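Local atomic coordinates of virulence protein vsdE (Salmonella enterica, PDB entry 5LQ6), a protein that acts as a cysteine hydrolase effector that suppresses immune responses and contributes to the virulence of the bacterium. Residues R18-N23 against R34-L39; L79-H84 against K113-H118; L120-S125 against Y210-D215; S147-A152 against D166-V171. The protein carries 4 engineered substitutions. One frame throughout, in Å; residues are numbered along the deposited sequence. Where two conformers were deposited one is given.

Contact 1: residues R18-N23 against R34-L39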
# COMPACT_ATOMS: atom_id res chain seq x y z
N ARG A 18 -11.95 -12.80 -10.65
CA ARG A 18 -12.70 -11.56 -10.32
C ARG A 18 -12.60 -10.49 -11.37
O ARG A 18 -13.58 -9.88 -11.75
CB ARG A 18 -12.25 -11.04 -8.96
CG ARG A 18 -12.66 -11.90 -7.79
CD ARG A 18 -12.37 -11.29 -6.43
NE ARG A 18 -10.92 -11.22 -6.18
CZ ARG A 18 -10.23 -12.08 -5.46
NH1 ARG A 18 -10.82 -13.13 -4.92
NH2 ARG A 18 -8.91 -11.89 -5.28
N ILE A 19 -11.38 -10.27 -11.88
CA ILE A 19 -11.13 -9.22 -12.83
C ILE A 19 -11.82 -9.45 -14.18
O ILE A 19 -12.18 -8.52 -14.90
CB ILE A 19 -9.59 -9.00 -12.92
CG1 ILE A 19 -9.25 -7.56 -13.16
CG2 ILE A 19 -8.92 -9.99 -13.88
CD1 ILE A 19 -7.75 -7.35 -13.12
N ASN A 20 -12.07 -10.72 -14.52
CA ASN A 20 -12.74 -11.05 -15.76
C ASN A 20 -14.24 -11.32 -15.62
O ASN A 20 -14.91 -11.65 -16.59
CB ASN A 20 -12.08 -12.31 -16.37
CG ASN A 20 -10.73 -12.02 -16.94
OD1 ASN A 20 -10.65 -11.26 -17.85
ND2 ASN A 20 -9.67 -12.58 -16.37
N SER A 21 -14.77 -11.18 -14.40
CA SER A 21 -16.16 -11.59 -14.18
C SER A 21 -17.18 -10.65 -14.81
O SER A 21 -16.91 -9.49 -15.00
CB SER A 21 -16.38 -11.77 -12.71
OG SER A 21 -16.31 -10.55 -12.11
N LYS A 22 -18.34 -11.21 -15.11
CA LYS A 22 -19.39 -10.44 -15.75
C LYS A 22 -20.31 -9.79 -14.71
O LYS A 22 -21.07 -8.88 -15.07
CB LYS A 22 -20.22 -11.33 -16.67
CG LYS A 22 -19.43 -11.97 -17.83
CD LYS A 22 -18.58 -10.98 -18.60
CE LYS A 22 -18.11 -11.58 -19.94
NZ LYS A 22 -16.72 -12.18 -19.99
N ASN A 23 -20.20 -10.22 -13.45
CA ASN A 23 -21.00 -9.73 -12.32
C ASN A 23 -20.44 -8.44 -11.77
O ASN A 23 -19.97 -8.38 -10.62
CB ASN A 23 -21.17 -10.80 -11.20
CG ASN A 23 -19.85 -11.43 -10.74
OD1 ASN A 23 -19.30 -12.22 -11.48
ND2 ASN A 23 -19.42 -11.19 -9.49
N ARG A 34 -9.40 -0.54 -16.64
CA ARG A 34 -8.12 0.13 -16.38
C ARG A 34 -7.23 -0.72 -15.48
O ARG A 34 -6.02 -0.88 -15.73
CB ARG A 34 -8.33 1.51 -15.78
CG ARG A 34 -8.81 2.54 -16.78
CD ARG A 34 -8.98 3.90 -16.12
NE ARG A 34 -10.19 4.00 -15.29
CZ ARG A 34 -11.35 4.59 -15.65
NH1 ARG A 34 -11.48 5.15 -16.85
NH2 ARG A 34 -12.38 4.61 -14.81
N ILE A 35 -7.84 -1.34 -14.46
CA ILE A 35 -7.07 -2.23 -13.61
C ILE A 35 -6.55 -3.44 -14.36
O ILE A 35 -5.36 -3.81 -14.24
CB ILE A 35 -7.85 -2.66 -12.34
CG1 ILE A 35 -8.16 -1.43 -11.48
CG2 ILE A 35 -7.07 -3.70 -11.55
CD1 ILE A 35 -9.29 -1.64 -10.50
N LYS A 36 -7.41 -4.10 -15.14
CA LYS A 36 -7.04 -5.29 -15.91
C LYS A 36 -5.92 -4.99 -16.90
O LYS A 36 -5.03 -5.82 -17.09
CB LYS A 36 -8.25 -5.79 -16.70
CG LYS A 36 -7.94 -6.95 -17.61
CD LYS A 36 -9.19 -7.76 -17.97
CE LYS A 36 -8.82 -8.89 -18.91
NZ LYS A 36 -7.90 -9.92 -18.31
N ASP A 37 -5.99 -3.84 -17.53
CA ASP A 37 -4.97 -3.43 -18.48
C ASP A 37 -3.60 -3.23 -17.81
O ASP A 37 -2.55 -3.54 -18.40
CB ASP A 37 -5.39 -2.13 -19.18
CG ASP A 37 -6.55 -2.36 -20.19
OD1 ASP A 37 -6.75 -3.50 -20.67
OD2 ASP A 37 -7.28 -1.36 -20.44
N ALA A 38 -3.63 -2.67 -16.60
CA ALA A 38 -2.39 -2.33 -15.91
C ALA A 38 -1.78 -3.51 -15.19
O ALA A 38 -0.58 -3.57 -15.01
CB ALA A 38 -2.62 -1.20 -14.94
N LEU A 39 -2.58 -4.42 -14.72
CA LEU A 39 -2.08 -5.42 -13.77
C LEU A 39 -1.39 -6.56 -14.46
O LEU A 39 -1.91 -7.08 -15.46
CB LEU A 39 -3.23 -5.93 -12.93
CG LEU A 39 -2.95 -6.86 -11.78
CD1 LEU A 39 -2.17 -6.09 -10.76
CD2 LEU A 39 -4.23 -7.33 -11.16
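The flat group here is the side-chain amide of Asn20, and Lys36 meets it at its oxygen end: the ammonium NZ comes to 3.1 Å from Asn20 OD1 in a weak hydrogen bond, with the amide nitrogen ND2 farther from it. That nitrogen is turned back to the carbonyl of Ile16, which holds the amide the right way round to offer its oxygen outward. The two side chains cross at about a right angle, and the lysine, straight as far as CE, bends only at its last torsion (64°) to bring NZ to the amide.

The contact is a helix-helix packing at the N-terminal end of the fold, between the last turn of helix 12-19 with the residue after it and the end of helix 29-38. Its apolar centre is Ile19. CD1 makes its nearest contacts: it touches Lys36 CA at 3.5 Å, then Ile35 CG2 and Leu39 CD2, each at 4.0 Å, so one methyl fits among three residues spaced along the other helix end. Leu39 already belongs to the strand that follows. The same buried patch is completed by Ile114 of helix 108-116, which touches both isoleucines, while Asn20 and Lys36 close its solvent side.

Arg18 anchors the turn differently, giving its NE to the carbonyl of Ile114. At the end of the first helix its own carbonyl is gripped twice, because Ser21 folds back over it: Ser21 OG donates to Arg18 O at 2.8 Å, and Ser21 N reaches that oxygen from the same face of the carbonyl plane.

Contact 2: residues L79-H84 against K113-H118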
# COMPACT_ATOMS: atom_id res chain seq x y z
N LEU A 79 -0.75 0.53 -7.21
CA LEU A 79 0.62 0.19 -6.82
C LEU A 79 0.72 -0.28 -5.38
O LEU A 79 1.36 -1.25 -5.05
CB LEU A 79 1.57 1.34 -7.05
CG LEU A 79 1.89 1.73 -8.51
CD1 LEU A 79 2.62 3.02 -8.51
CD2 LEU A 79 2.70 0.60 -9.10
N SER A 80 0.07 0.48 -4.49
CA SER A 80 0.17 0.17 -3.08
C SER A 80 -0.49 -1.14 -2.73
O SER A 80 -0.04 -1.87 -1.86
CB SER A 80 -0.43 1.30 -2.26
OG SER A 80 0.23 2.53 -2.46
N ALA A 81 -1.61 -1.46 -3.41
CA ALA A 81 -2.28 -2.73 -3.20
C ALA A 81 -1.47 -3.90 -3.73
O ALA A 81 -1.34 -4.94 -3.06
CB ALA A 81 -3.64 -2.67 -3.87
N CYS A 82 -0.88 -3.75 -4.88
CA CYS A 82 0.05 -4.73 -5.46
C CYS A 82 1.20 -5.02 -4.49
O CYS A 82 1.54 -6.14 -4.19
CB CYS A 82 0.64 -4.24 -6.77
SG CYS A 82 -0.49 -4.33 -8.18
N LEU A 83 1.81 -3.94 -4.00
CA LEU A 83 2.93 -4.11 -3.08
C LEU A 83 2.49 -4.80 -1.83
O LEU A 83 3.18 -5.65 -1.29
CB LEU A 83 3.56 -2.75 -2.78
CG LEU A 83 4.78 -2.76 -1.89
CD1 LEU A 83 5.85 -3.69 -2.44
CD2 LEU A 83 5.32 -1.34 -1.71
N HIS A 84 1.34 -4.41 -1.26
CA HIS A 84 0.82 -5.06 -0.06
C HIS A 84 0.61 -6.56 -0.23
O HIS A 84 0.91 -7.37 0.64
CB HIS A 84 -0.45 -4.36 0.37
CG HIS A 84 -0.98 -4.77 1.70
ND1 HIS A 84 -0.39 -4.39 2.88
CD2 HIS A 84 -2.07 -5.47 2.05
CE1 HIS A 84 -1.05 -4.90 3.89
NE2 HIS A 84 -2.10 -5.55 3.42
N LYS A 113 -11.35 -5.20 -3.72
CA LYS A 113 -12.23 -6.30 -4.08
C LYS A 113 -11.57 -7.21 -5.13
O LYS A 113 -11.66 -8.42 -5.05
CB LYS A 113 -13.57 -5.77 -4.56
CG LYS A 113 -14.48 -5.37 -3.42
CD LYS A 113 -15.80 -4.77 -3.89
CE LYS A 113 -16.58 -4.31 -2.68
NZ LYS A 113 -17.93 -3.84 -3.10
N ILE A 114 -10.88 -6.60 -6.09
CA ILE A 114 -10.22 -7.41 -7.14
C ILE A 114 -9.00 -8.15 -6.58
O ILE A 114 -8.88 -9.33 -6.76
CB ILE A 114 -9.80 -6.52 -8.32
CG1 ILE A 114 -11.07 -5.96 -8.98
CG2 ILE A 114 -8.88 -7.30 -9.28
CD1 ILE A 114 -10.77 -5.00 -10.10
N ILE A 115 -8.10 -7.43 -5.91
CA ILE A 115 -6.83 -8.05 -5.50
C ILE A 115 -6.98 -8.96 -4.29
O ILE A 115 -6.42 -10.02 -4.25
CB ILE A 115 -5.75 -6.97 -5.29
CG1 ILE A 115 -5.32 -6.45 -6.66
CG2 ILE A 115 -4.56 -7.53 -4.53
CD1 ILE A 115 -4.38 -5.27 -6.61
N PHE A 116 -7.76 -8.54 -3.30
CA PHE A 116 -7.89 -9.29 -2.05
C PHE A 116 -9.18 -10.07 -1.91
O PHE A 116 -9.23 -11.00 -1.09
CB PHE A 116 -7.70 -8.38 -0.82
CG PHE A 116 -6.40 -7.60 -0.88
CD1 PHE A 116 -5.21 -8.25 -0.65
CD2 PHE A 116 -6.42 -6.23 -1.21
CE1 PHE A 116 -3.99 -7.51 -0.75
CE2 PHE A 116 -5.22 -5.54 -1.33
CZ PHE A 116 -4.06 -6.19 -1.11
N GLY A 117 -10.18 -9.74 -2.72
CA GLY A 117 -11.47 -10.41 -2.65
C GLY A 117 -12.45 -9.80 -1.69
O GLY A 117 -13.58 -10.36 -1.50
N HIS A 118 -12.10 -8.68 -1.07
CA HIS A 118 -12.97 -7.91 -0.19
C HIS A 118 -12.28 -6.61 0.11
O HIS A 118 -11.06 -6.49 -0.07
CB HIS A 118 -13.25 -8.70 1.12
CG HIS A 118 -12.03 -9.10 1.87
ND1 HIS A 118 -11.48 -10.36 1.78
CD2 HIS A 118 -11.26 -8.42 2.74
CE1 HIS A 118 -10.39 -10.41 2.53
NE2 HIS A 118 -10.26 -9.26 3.15
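Helices 76-89 and 108-116 come nearest at Ala81 and Ile115, whose CA atoms stand 7.4 Å apart, close enough because the first helix presents only a methyl there. This is near the C-terminal end of the second helix. Ala81 CB meets Ile115 CD1 at 3.8 Å; Ile115 CD1, in the conformer given (two were deposited), also lies 4.3 Å from Cys82 SG. The other half of the contact is Phe116. Its CZ corner points between the backbone oxygen of Ala81, 3.6 Å away, and CD2 of His84, at 3.8 Å. CZ lies at the edge of the imidazole, near its plane; the rings are steeply inclined, 75° between planes, but oblique overall. His84 swings its ring out to that corner with CG anti to the backbone N (chi1 -171°).

Helix 76-89 starts at Cys76, probably the nucleophile of a papain-like Cys-His-Asp triad; helix 108-116 packs along its side. No hydrogen bond crosses between the segments. The one strongly polar ring is served from outside: His84 NE2 accepts the backbone N-H of Tyr214, which suggests a neutral imidazole with its proton on ND1, suited to an apolar interface.

Contact 3: residues L120-S125 against Y210-D215. Engineered in segment 120-125: Ser125 (natural residue Cys).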
# COMPACT_ATOMS: atom_id res chain seq x y z
N LEU A 120 -10.56 -4.02 2.46
CA LEU A 120 -9.76 -4.22 3.67
C LEU A 120 -10.30 -3.31 4.78
O LEU A 120 -10.72 -2.22 4.53
CB LEU A 120 -8.28 -3.90 3.40
CG LEU A 120 -7.62 -4.64 2.24
CD1 LEU A 120 -6.15 -4.24 2.14
CD2 LEU A 120 -7.81 -6.15 2.41
N ASN A 121 -10.37 -3.82 5.98
CA ASN A 121 -10.95 -3.00 7.07
C ASN A 121 -9.94 -1.90 7.42
O ASN A 121 -8.74 -2.13 7.43
CB ASN A 121 -11.29 -3.83 8.32
CG ASN A 121 -10.09 -4.61 8.83
OD1 ASN A 121 -9.24 -5.01 8.05
ND2 ASN A 121 -10.04 -4.85 10.13
N GLN A 122 -10.47 -0.73 7.63
CA GLN A 122 -9.67 0.45 7.88
C GLN A 122 -9.62 0.75 9.37
O GLN A 122 -10.43 0.28 10.17
CB GLN A 122 -10.27 1.64 7.16
CG GLN A 122 -10.29 1.52 5.67
CD GLN A 122 -10.18 2.86 5.00
OE1 GLN A 122 -11.04 3.71 5.18
NE2 GLN A 122 -9.07 3.09 4.27
N SER A 123 -8.65 1.56 9.72
CA SER A 123 -8.59 2.24 11.00
C SER A 123 -9.56 3.37 11.00
O SER A 123 -10.04 3.79 9.98
CB SER A 123 -7.18 2.82 11.21
OG SER A 123 -6.95 3.89 10.32
N TYR A 124 -9.74 3.94 12.20
CA TYR A 124 -10.33 5.27 12.34
C TYR A 124 -9.36 6.29 11.72
O TYR A 124 -8.18 5.98 11.50
CB TYR A 124 -10.52 5.62 13.81
CG TYR A 124 -11.49 4.77 14.55
CD1 TYR A 124 -12.80 4.58 14.08
CD2 TYR A 124 -11.14 4.20 15.78
CE1 TYR A 124 -13.73 3.83 14.79
CE2 TYR A 124 -12.05 3.44 16.51
CZ TYR A 124 -13.35 3.27 16.01
OH TYR A 124 -14.24 2.51 16.75
N SER A 125 -9.85 7.49 11.44
CA SER A 125 -9.04 8.55 10.89
C SER A 125 -7.95 8.94 11.90
O SER A 125 -8.22 9.05 13.11
CB SER A 125 -9.92 9.74 10.52
OG SER A 125 -9.15 10.79 10.00
N TYR A 210 -5.57 7.11 7.00
CA TYR A 210 -6.20 5.84 7.35
C TYR A 210 -5.24 4.73 7.07
O TYR A 210 -4.45 4.85 6.17
CB TYR A 210 -7.45 5.58 6.52
CG TYR A 210 -8.53 6.59 6.70
CD1 TYR A 210 -8.50 7.78 6.02
CD2 TYR A 210 -9.52 6.37 7.60
CE1 TYR A 210 -9.49 8.76 6.20
CE2 TYR A 210 -10.53 7.33 7.79
CZ TYR A 210 -10.48 8.51 7.10
OH TYR A 210 -11.48 9.44 7.30
N VAL A 211 -5.27 3.68 7.89
CA VAL A 211 -4.42 2.52 7.75
C VAL A 211 -5.30 1.32 7.49
O VAL A 211 -6.33 1.17 8.14
CB VAL A 211 -3.62 2.31 9.05
CG1 VAL A 211 -2.60 1.19 8.92
CG2 VAL A 211 -2.92 3.62 9.45
N ARG A 212 -4.96 0.47 6.53
CA ARG A 212 -5.68 -0.77 6.31
C ARG A 212 -4.69 -1.90 6.01
O ARG A 212 -3.54 -1.64 5.66
CB ARG A 212 -6.73 -0.65 5.21
CG ARG A 212 -6.22 -0.52 3.80
CD ARG A 212 -7.39 -0.11 2.87
NE ARG A 212 -7.17 -0.47 1.46
CZ ARG A 212 -6.46 0.25 0.58
NH1 ARG A 212 -5.92 1.40 0.89
NH2 ARG A 212 -6.35 -0.19 -0.67
N ALA A 213 -5.14 -3.12 6.15
CA ALA A 213 -4.29 -4.28 5.94
C ALA A 213 -5.08 -5.53 5.66
O ALA A 213 -6.21 -5.68 6.20
CB ALA A 213 -3.39 -4.49 7.10
N TYR A 214 -4.51 -6.39 4.87
CA TYR A 214 -5.11 -7.67 4.52
C TYR A 214 -4.85 -8.65 5.62
O TYR A 214 -3.73 -8.78 6.05
CB TYR A 214 -4.47 -8.19 3.21
CG TYR A 214 -4.94 -9.55 2.74
CD1 TYR A 214 -6.28 -9.80 2.52
CD2 TYR A 214 -4.02 -10.55 2.49
CE1 TYR A 214 -6.71 -11.05 2.06
CE2 TYR A 214 -4.44 -11.80 2.04
CZ TYR A 214 -5.78 -12.04 1.85
OH TYR A 214 -6.17 -13.31 1.43
N ASP A 215 -5.91 -9.34 6.03
CA ASP A 215 -5.88 -10.41 7.00
C ASP A 215 -6.64 -11.61 6.40
O ASP A 215 -5.99 -12.57 6.02
CB ASP A 215 -6.56 -9.93 8.28
CG ASP A 215 -6.52 -10.95 9.38
OD1 ASP A 215 -6.15 -12.12 9.12
OD2 ASP A 215 -6.86 -10.59 10.53
O HOH W 1 -8.74 -6.54 6.05
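Two hydrogen bonds join Ser123 and Val211. Ser123 N donates to Val211 O over 2.8 Å, nearly along the C=O axis, while Val211 N finds its acceptor in a side chain: Ser123 OG, 3.0 Å away in an almost straight bond. The hydroxyl thus stands in for the carbonyl a regular strand partner would offer, and its own proton goes to Tyr124 O. The Ser123 OG position between the backbone N and the carbonyl carbon (chi1 69°) makes both possible. Farther along, a water bridges the segments, donating to Asn121 OD1 and, at 2.7 Å, to Ala213 O.

Of the apolar contacts, Leu120 does most: CD2 reaches Tyr214 CA at 3.7 Å and lies at the edge of that ring, while CB rests on the aliphatic part of Arg212. The guanidinium passes on to a salt bridge with Asp112.

Around the Tyr210 ring, Ser123 O sits at the edge, 3.5 Å from CD2. The Gln122 amide lies nearly parallel to the ring (7°) but displaced obliquely, its NE2 3.7 Å from Tyr210 CB. CB of the engineered Ser125 touches the phenol end, whose OH is hydrogen-bonded to Glu208.

With end-to-end directions 161° apart, this is an irregular, extended loop running antiparallel beside strand 209-212, an outermost strand of the four-stranded antiparallel sheet.

Contact 4: residues S147-A152 against D166-V171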
# COMPACT_ATOMS: atom_id res chain seq x y z
N SER A 147 2.64 -5.03 8.15
CA SER A 147 2.49 -4.47 6.83
C SER A 147 1.15 -3.81 6.62
O SER A 147 0.09 -4.41 6.94
CB SER A 147 2.70 -5.57 5.81
OG SER A 147 2.52 -5.06 4.48
N PHE A 148 1.15 -2.58 6.11
CA PHE A 148 -0.05 -1.77 6.05
C PHE A 148 -0.09 -0.94 4.77
O PHE A 148 0.95 -0.62 4.20
CB PHE A 148 -0.13 -0.82 7.24
CG PHE A 148 -0.02 -1.50 8.59
CD1 PHE A 148 1.23 -1.79 9.12
CD2 PHE A 148 -1.17 -1.95 9.21
CE1 PHE A 148 1.33 -2.47 10.32
CE2 PHE A 148 -1.05 -2.64 10.44
CZ PHE A 148 0.21 -2.88 10.93
N ILE A 149 -1.30 -0.57 4.36
CA ILE A 149 -1.51 0.42 3.31
C ILE A 149 -1.98 1.70 4.00
O ILE A 149 -2.89 1.64 4.84
CB ILE A 149 -2.51 0.01 2.23
CG1 ILE A 149 -2.13 -1.32 1.59
CG2 ILE A 149 -2.64 1.08 1.16
CD1 ILE A 149 -3.21 -1.91 0.65
N ILE A 150 -1.38 2.83 3.63
CA ILE A 150 -1.76 4.12 4.20
C ILE A 150 -2.50 4.89 3.17
O ILE A 150 -2.06 4.97 2.00
CB ILE A 150 -0.55 4.92 4.65
CG1 ILE A 150 0.48 4.05 5.37
CG2 ILE A 150 -0.96 6.15 5.45
CD1 ILE A 150 0.00 3.43 6.62
N SER A 151 -3.62 5.51 3.51
CA SER A 151 -4.36 6.42 2.63
C SER A 151 -4.35 7.80 3.26
O SER A 151 -4.76 7.96 4.42
CB SER A 151 -5.80 5.93 2.45
OG SER A 151 -5.87 4.70 1.82
N ALA A 152 -3.83 8.77 2.53
CA ALA A 152 -3.76 10.15 2.98
C ALA A 152 -4.71 10.99 2.16
O ALA A 152 -4.83 10.86 0.95
CB ALA A 152 -2.38 10.66 2.86
N ASP A 166 -2.29 6.92 -1.78
CA ASP A 166 -1.99 5.70 -1.05
C ASP A 166 -0.52 5.36 -1.16
O ASP A 166 0.12 5.62 -2.15
CB ASP A 166 -2.78 4.50 -1.58
CG ASP A 166 -4.22 4.42 -1.07
OD1 ASP A 166 -4.73 5.42 -0.55
OD2 ASP A 166 -4.82 3.34 -1.22
N PHE A 167 0.00 4.78 -0.08
CA PHE A 167 1.37 4.30 0.01
C PHE A 167 1.41 3.19 1.06
O PHE A 167 0.37 2.71 1.48
CB PHE A 167 2.37 5.43 0.23
CG PHE A 167 2.07 6.32 1.42
CD1 PHE A 167 1.10 7.28 1.33
CD2 PHE A 167 2.73 6.14 2.63
CE1 PHE A 167 0.83 8.11 2.40
CE2 PHE A 167 2.44 6.96 3.71
CZ PHE A 167 1.48 7.92 3.60
N ASN A 168 2.58 2.74 1.42
CA ASN A 168 2.74 1.55 2.26
C ASN A 168 3.60 1.81 3.47
O ASN A 168 4.34 2.78 3.55
CB ASN A 168 3.33 0.37 1.46
CG ASN A 168 2.47 -0.03 0.27
OD1 ASN A 168 2.40 0.67 -0.73
ND2 ASN A 168 1.81 -1.17 0.41
N ALA A 169 3.47 0.95 4.48
CA ALA A 169 4.32 1.04 5.65
C ALA A 169 4.59 -0.41 6.11
O ALA A 169 3.66 -1.23 6.18
CB ALA A 169 3.68 1.84 6.74
N VAL A 170 5.85 -0.72 6.42
CA VAL A 170 6.24 -2.01 6.92
C VAL A 170 7.14 -1.84 8.12
O VAL A 170 8.05 -1.02 8.11
CB VAL A 170 6.93 -2.86 5.86
CG1 VAL A 170 7.43 -4.21 6.37
CG2 VAL A 170 6.01 -3.13 4.66
N VAL A 171 6.89 -2.62 9.15
CA VAL A 171 7.78 -2.66 10.33
C VAL A 171 8.96 -3.56 10.05
O VAL A 171 8.80 -4.74 9.64
CB VAL A 171 7.01 -3.15 11.58
CG1 VAL A 171 7.94 -3.25 12.78
CG2 VAL A 171 5.82 -2.27 11.88
O HOH W 2 2.11 -2.85 2.93
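Asp166 OD1 is gripped twice: Ser151 OG donates to it at 2.7 Å, coming from above the carboxylate plane, and Arg164 forms a salt bridge to the same oxygen. The other oxygen, OD2, pairs with Arg212, so the buried carboxylate is probably well stabilised as an anion.

Ser151 and Asp166 are a non-hydrogen-bonded pair of an antiparallel beta hairpin. The hydrogen-bonded pairs are Phe148 with Ala169 and Ile150 with Phe167; in the latter, Ile150 N to Phe167 O spans 2.8 Å and Phe167 N returns a bond to Ile150 O. At the hairpin's other end a water links Ser147 OG, Phe148 O and Asn168 ND2, and that amide nitrogen also reaches Ser80 O.

On the Phe148-Ala169 face, Phe167 lays its ring back over its cross-strand neighbour (chi1 54°). Ile150 CB sits over the ring, 3.9 Å from its centroid, in a CH-pi contact; Ile150 CG2 presses on CZ at 3.5 Å and CD1 meets Ala169 CB.

Strands 209-212 and 180-184 flank the hairpin. Helix 76-89 packs on the Ser147-Ile149 face, helix 129-143 on that of Phe148 and Ala169, and Phe167 touches Asp185 of the probable triad.

How the contacts relate
Contact 4 is the deepest, its centre about 5 Å from the centre of the chain, and contact 1 the most peripheral, its centre about 19 Å from that point. Contacts 1 and 2 are helix packing, mostly apolar, and helix 108-116 borders both; contact 2 is wholly buried, whereas contact 1 has an exposed polar rim. Contact 4 is regular sheet; contact 3, only partly buried, sets a loop beside the neighbouring strand 209-212, with one backbone bond, a serine hydroxyl and a water. That strand lies next to 147-157, so contacts 3 and 4 share a sheet, and helix 76-89 of contact 2 touches both.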